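Local atomic coordinates of nuclear receptor corepressor 2 (Homo sapiens, PDB entry 4A69), a protein that acts as a transcriptional corepressor for nuclear receptors, its SANT-type domain probably activating histone deacetylase 3 with an inositol tetrakisphosphate bound at the interface. Residues M45-E50 and L72-T76. Numbering follows the deposited sequence.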
loop_
_atom_site.group_PDB
_atom_site.type_symbol
_atom_site.label_atom_id
_atom_site.label_comp_id
_atom_site.label_asym_id
_atom_site.label_seq_id
_atom_site.Cartn_x
_atom_site.Cartn_y
_atom_site.Cartn_z
ATOM N N MET C 45 -13.490 22.479 13.346
ATOM C CA MET C 45 -14.339 23.302 14.195
ATOM C C MET C 45 -14.912 22.466 15.330
ATOM O O MET C 45 -16.048 21.994 15.290
ATOM C CB MET C 45 -15.416 24.011 13.368
ATOM C CG MET C 45 -14.859 24.825 12.199
ATOM S SD MET C 45 -14.129 26.442 12.583
ATOM C CE MET C 45 -12.473 26.050 13.158
ATOM N N TRP C 46 -14.071 22.265 16.334
ATOM C CA TRP C 46 -14.433 21.565 17.544
ATOM C C TRP C 46 -14.652 22.575 18.624
ATOM O O TRP C 46 -13.817 23.459 18.822
ATOM C CB TRP C 46 -13.304 20.628 17.937
ATOM C CG TRP C 46 -13.298 19.337 17.161
ATOM C CD1 TRP C 46 -12.932 19.140 15.829
ATOM C CD2 TRP C 46 -13.692 18.014 17.650
ATOM N NE1 TRP C 46 -13.070 17.819 15.475
ATOM C CE2 TRP C 46 -13.516 17.089 16.520
ATOM C CE3 TRP C 46 -14.151 17.519 18.864
ATOM C CZ2 TRP C 46 -13.806 15.738 16.627
ATOM C CZ3 TRP C 46 -14.432 16.153 18.962
ATOM C CH2 TRP C 46 -14.260 15.284 17.870
ATOM N N SER C 47 -15.781 22.470 19.321
ATOM C CA SER C 47 -16.038 23.308 20.492
ATOM C C SER C 47 -15.412 22.654 21.718
ATOM O O SER C 47 -14.972 21.502 21.661
ATOM C CB SER C 47 -17.537 23.494 20.705
ATOM O OG SER C 47 -18.147 22.266 21.050
ATOM N N GLU C 48 -15.393 23.383 22.829
ATOM C CA GLU C 48 -14.755 22.914 24.061
ATOM C C GLU C 48 -15.555 21.807 24.747
ATOM O O GLU C 48 -14.988 20.982 25.460
ATOM C CB GLU C 48 -14.499 24.086 25.023
ATOM C CG GLU C 48 -13.664 25.225 24.437
ATOM C CD GLU C 48 -14.455 26.175 23.540
ATOM O OE1 GLU C 48 -15.667 25.947 23.305
ATOM O OE2 GLU C 48 -13.859 27.163 23.056
ATOM N N GLN C 49 -16.869 21.791 24.534
ATOM C CA GLN C 49 -17.721 20.697 25.015
ATOM C C GLN C 49 -17.392 19.425 24.250
ATOM O O GLN C 49 -17.323 18.338 24.827
ATOM C CB GLN C 49 -19.210 21.021 24.833
ATOM C CG GLN C 49 -19.807 21.931 25.892
ATOM C CD GLN C 49 -19.455 23.396 25.693
ATOM O OE1 GLN C 49 -18.940 23.804 24.643
ATOM N NE2 GLN C 49 -19.738 24.201 26.709
ATOM N N GLU C 50 -17.197 19.575 22.943
ATOM C CA GLU C 50 -16.814 18.463 22.079
ATOM C C GLU C 50 -15.428 17.943 22.465
ATOM O O GLU C 50 -15.268 16.753 22.781
ATOM C CB GLU C 50 -16.877 18.887 20.610
ATOM C CG GLU C 50 -18.302 19.094 20.110
ATOM C CD GLU C 50 -18.388 19.526 18.655
ATOM O OE1 GLU C 50 -17.644 20.451 18.236
ATOM O OE2 GLU C 50 -19.225 18.939 17.929
ATOM N N LEU C 72 -21.206 12.333 20.381
ATOM C CA LEU C 72 -20.972 13.641 19.766
ATOM C C LEU C 72 -21.935 13.924 18.611
ATOM O O LEU C 72 -21.786 13.382 17.514
ATOM C CB LEU C 72 -19.521 13.770 19.296
ATOM C CG LEU C 72 -18.399 13.683 20.337
ATOM C CD1 LEU C 72 -17.093 13.294 19.660
ATOM C CD2 LEU C 72 -18.245 14.984 21.119
ATOM N N GLU C 73 -22.898 14.804 18.871
ATOM C CA GLU C 73 -24.002 15.099 17.948
ATOM C C GLU C 73 -23.570 15.545 16.554
ATOM O O GLU C 73 -24.205 15.179 15.567
ATOM C CB GLU C 73 -24.938 16.157 18.550
ATOM C CG GLU C 73 -25.502 15.819 19.926
ATOM C CD GLU C 73 -26.796 15.017 19.866
ATOM O OE1 GLU C 73 -26.829 13.968 19.181
ATOM O OE2 GLU C 73 -27.781 15.433 20.520
ATOM N N ARG C 74 -22.515 16.348 16.465
ATOM C CA ARG C 74 -22.066 16.801 15.153
ATOM C C ARG C 74 -20.659 16.307 14.768
ATOM O O ARG C 74 -19.973 16.919 13.946
ATOM C CB ARG C 74 -22.226 18.323 15.001
ATOM C CG ARG C 74 -22.053 18.844 13.570
ATOM C CD ARG C 74 -22.944 18.145 12.534
ATOM N NE ARG C 74 -24.321 18.646 12.553
ATOM C CZ ARG C 74 -24.738 19.746 11.926
ATOM N NH1 ARG C 74 -23.889 20.480 11.212
ATOM N NH2 ARG C 74 -26.010 20.119 12.014
ATOM N N LYS C 75 -20.246 15.188 15.353
ATOM C CA LYS C 75 -18.988 14.555 14.967
ATOM C C LYS C 75 -19.194 13.066 14.641
ATOM O O LYS C 75 -19.747 12.317 15.440
ATOM C CB LYS C 75 -17.896 14.766 16.040
ATOM C CG LYS C 75 -17.439 16.215 16.244
ATOM C CD LYS C 75 -16.958 16.870 14.949
ATOM C CE LYS C 75 -16.405 18.276 15.157
ATOM N NZ LYS C 75 -17.403 19.314 15.536
ATOM N N THR C 76 -18.764 12.660 13.449
ATOM C CA THR C 76 -18.796 11.254 13.019
ATOM C C THR C 76 -17.526 10.530 13.435
ATOM O O THR C 76 -16.544 11.153 13.839
ATOM C CB THR C 76 -18.868 11.114 11.484
ATOM O OG1 THR C 76 -17.761 11.806 10.888
ATOM C CG2 THR C 76 -20.183 11.642 10.931
#
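Lys75 lies across one face of the Trp46 indole and ends in the carboxylate of Glu50, joining the start of helix 48-60 to the loop ahead of helix 77-87 in a Myb-like (SANT) three-helix fold. The stack is well defined: Lys75 CE sits 3.4 Å from the centroid of the five-membered ring of Trp46, only 12° off the ring normal, which makes it a CH-pi contact. Lys75 NZ stands higher over the same ring, 4.3 Å from its centroid, in cation-pi geometry. Bends at chi2 and chi4 (-69°) carry the lysine chain over the indole and turn its ammonium toward the Glu50 carboxylate and Met45 O. There Lys75 NZ donates to Met45 O at 3.0 Å. It also forms a salt bridge with Glu50 OE1 at 2.9 Å; the hydrogen bonds to the two carboxylate oxygens are individually weak. Glu50 approaches Lys75 at about a right angle, and its carboxylate is held in its rotation by Ser47: Ser47 N donates to the anti lone pair of Glu50 OE1 at 3.0 Å in a nearly straight bond (171°). With the weak return bond from Glu50 N to Ser47 OG, this completes a capping box, so one carboxylate serves the capping box and the salt bridge at once. Replacing Trp46 by an alanine removes the indole, which would probably leave the Lys75 methylenes without a surface to lie on and the ammonium without its cation-pi partner. Tyr83 of helix 77-87 also stacks with the indole. Beyond the lysine, Leu72 crosses the indole roughly perpendicularly; its CD1 methyl touches Trp46 CH2 at 3.9 Å, while CD2 rests against Glu50 O at 3.8 Å.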